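Local coordinates for protein paenibacillus xanthan lyase (Paenibacillus, PDB 6F2P) that cleaves the polysaccharide xanthan by a lyase reaction, as a calcium-binding, multidomain enzyme of polysaccharide lyase family 8, at residues Tyr962-Met967 with Val980-Ser985. Sequence-based numbering, arbitrary orientation.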
loop_
_atom_site.group_PDB
_atom_site.type_symbol
_atom_site.label_atom_id
_atom_site.label_comp_id
_atom_site.label_asym_id
_atom_site.label_seq_id
_atom_site.Cartn_x
_atom_site.Cartn_y
_atom_site.Cartn_z
ATOM N N TYR A 962 -26.875 2.897 44.081
ATOM C CA TYR A 962 -27.725 3.997 43.647
ATOM C C TYR A 962 -28.549 4.606 44.772
ATOM O O TYR A 962 -29.275 3.897 45.478
ATOM C CB TYR A 962 -28.701 3.518 42.582
ATOM C CG TYR A 962 -28.096 3.244 41.240
ATOM C CD1 TYR A 962 -27.548 2.005 40.948
ATOM C CD2 TYR A 962 -28.094 4.217 40.250
ATOM C CE1 TYR A 962 -27.003 1.746 39.712
ATOM C CE2 TYR A 962 -27.555 3.966 39.009
ATOM C CZ TYR A 962 -27.012 2.729 38.745
ATOM O OH TYR A 962 -26.478 2.476 37.507
ATOM N N GLN A 963 -28.454 5.925 44.910
ATOM C CA GLN A 963 -29.351 6.688 45.769
ATOM C C GLN A 963 -30.758 6.724 45.178
ATOM O O GLN A 963 -30.943 7.041 44.002
ATOM C CB GLN A 963 -28.820 8.105 45.962
ATOM C CG GLN A 963 -27.523 8.144 46.729
ATOM C CD GLN A 963 -27.072 9.551 47.033
ATOM O OE1 GLN A 963 -27.379 10.488 46.293
ATOM N NE2 GLN A 963 -26.345 9.714 48.135
ATOM N N VAL A 964 -31.749 6.389 45.999
ATOM C CA VAL A 964 -33.138 6.356 45.548
ATOM C C VAL A 964 -33.919 7.581 46.044
ATOM O O VAL A 964 -34.152 7.733 47.246
ATOM C CB VAL A 964 -33.834 5.050 45.998
ATOM C CG1 VAL A 964 -35.305 5.066 45.638
ATOM C CG2 VAL A 964 -33.144 3.840 45.384
ATOM N N TYR A 965 -34.301 8.461 45.116
ATOM C CA TYR A 965 -35.094 9.648 45.452
ATOM C C TYR A 965 -36.548 9.506 45.028
ATOM O O TYR A 965 -36.873 8.721 44.140
ATOM C CB TYR A 965 -34.523 10.900 44.795
ATOM C CG TYR A 965 -33.135 11.270 45.246
ATOM C CD1 TYR A 965 -32.021 10.659 44.688
ATOM C CD2 TYR A 965 -32.935 12.241 46.215
ATOM C CE1 TYR A 965 -30.749 10.993 45.092
ATOM C CE2 TYR A 965 -31.661 12.586 46.625
ATOM C CZ TYR A 965 -30.571 11.956 46.055
ATOM O OH TYR A 965 -29.293 12.286 46.444
ATOM N N MET A 966 -37.422 10.278 45.666
ATOM C CA MET A 966 -38.823 10.342 45.264
ATOM C C MET A 966 -39.404 11.746 45.455
ATOM O O MET A 966 -39.085 12.450 46.420
ATOM C CB MET A 966 -39.661 9.307 46.012
ATOM C CG MET A 966 -41.134 9.339 45.636
ATOM S SD MET A 966 -42.171 8.193 46.560
ATOM C CE MET A 966 -41.651 6.612 45.889
ATOM N N MET A 967 -40.243 12.153 44.512
ATOM C CA MET A 967 -40.922 13.433 44.588
ATOM C C MET A 967 -42.419 13.178 44.616
ATOM O O MET A 967 -42.886 12.165 44.090
ATOM C CB MET A 967 -40.555 14.282 43.376
ATOM C CG MET A 967 -41.165 15.669 43.358
ATOM S SD MET A 967 -40.522 16.608 41.970
ATOM C CE MET A 967 -38.782 16.664 42.394
ATOM N N VAL A 980 -43.584 2.621 51.334
ATOM C CA VAL A 980 -42.861 2.523 50.072
ATOM C C VAL A 980 -41.868 1.367 50.109
ATOM O O VAL A 980 -41.026 1.296 51.001
ATOM C CB VAL A 980 -42.098 3.823 49.762
ATOM C CG1 VAL A 980 -41.386 3.712 48.420
ATOM C CG2 VAL A 980 -43.050 5.006 49.770
ATOM N N ASP A 981 -41.976 0.458 49.146
ATOM C CA ASP A 981 -41.011 -0.631 49.020
ATOM C C ASP A 981 -39.919 -0.277 48.028
ATOM O O ASP A 981 -40.182 0.327 46.992
ATOM C CB ASP A 981 -41.691 -1.922 48.566
ATOM C CG ASP A 981 -42.650 -2.461 49.591
ATOM O OD1 ASP A 981 -42.442 -2.191 50.794
ATOM O OD2 ASP A 981 -43.614 -3.148 49.194
ATOM N N VAL A 982 -38.690 -0.653 48.353
ATOM C CA VAL A 982 -37.595 -0.561 47.407
ATOM C C VAL A 982 -36.976 -1.943 47.261
ATOM O O VAL A 982 -36.276 -2.413 48.156
ATOM C CB VAL A 982 -36.528 0.444 47.870
ATOM C CG1 VAL A 982 -35.362 0.455 46.900
ATOM C CG2 VAL A 982 -37.132 1.831 48.005
ATOM N N THR A 983 -37.264 -2.609 46.147
ATOM C CA THR A 983 -36.676 -3.916 45.886
ATOM C C THR A 983 -35.383 -3.733 45.109
ATOM O O THR A 983 -35.389 -3.249 43.987
ATOM C CB THR A 983 -37.628 -4.835 45.097
ATOM O OG1 THR A 983 -38.942 -4.783 45.671
ATOM C CG2 THR A 983 -37.123 -6.268 45.120
ATOM N N HIS A 984 -34.271 -4.113 45.724
ATOM C CA HIS A 984 -32.959 -3.920 45.131
ATOM C C HIS A 984 -32.210 -5.248 45.086
ATOM O O HIS A 984 -32.781 -6.310 45.349
ATOM C CB HIS A 984 -32.169 -2.923 45.974
ATOM C CG HIS A 984 -32.082 -3.308 47.412
ATOM N ND1 HIS A 984 -31.021 -4.024 47.934
ATOM C CD2 HIS A 984 -32.942 -3.122 48.444
ATOM C CE1 HIS A 984 -31.225 -4.242 49.215
ATOM N NE2 HIS A 984 -32.390 -3.703 49.552
ATOM N N SER A 985 -30.925 -5.184 44.756
ATOM C CA SER A 985 -30.082 -6.369 44.779
ATOM C C SER A 985 -29.792 -6.762 46.227
ATOM O O SER A 985 -29.196 -5.995 46.991
ATOM C CB SER A 985 -28.779 -6.120 44.009
ATOM O OG SER A 985 -27.945 -7.266 44.002
#
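Val980 opens the contact with Met966 in the interior of a beta-sandwich of the golvesin C-terminal domain family, where strands 960-967 and 978-984 belong to two different antiparallel sheets packed face to face. Its CG1, anti to the backbone N (chi1 -178°), meets Met966 CE tip to tip at 3.9 Å. The methionine is extended through its first two torsions and bent at the last (chi3 -71°), which brings the methyl to the valine. Asp981 lies on the other face of its sheet, its OD1 in a salt bridge with Arg1021 and a hydrogen bond with Thr990. Val982 points back toward the facing sheet, its CG1 4.3 Å from Val964 CG2; Ile1018 of the adjacent strand 1017-1021 touches Val964, Met966 and Val980 and adds to this apolar layer. No hydrogen bond links the two segments, which meet through apolar side chains; strand 960-967 is bonded through its backbone to 1003-1010 and 1030-1039, while 978-984 lies between 1017-1021 and 987-993 in the other sheet. At the end of the strand His984 stacks on Tyr1008, while its ND1 donates to Ser985 O at 2.8 Å, a bent bond (140° at the hydrogen) that arrives from above the carbonyl plane.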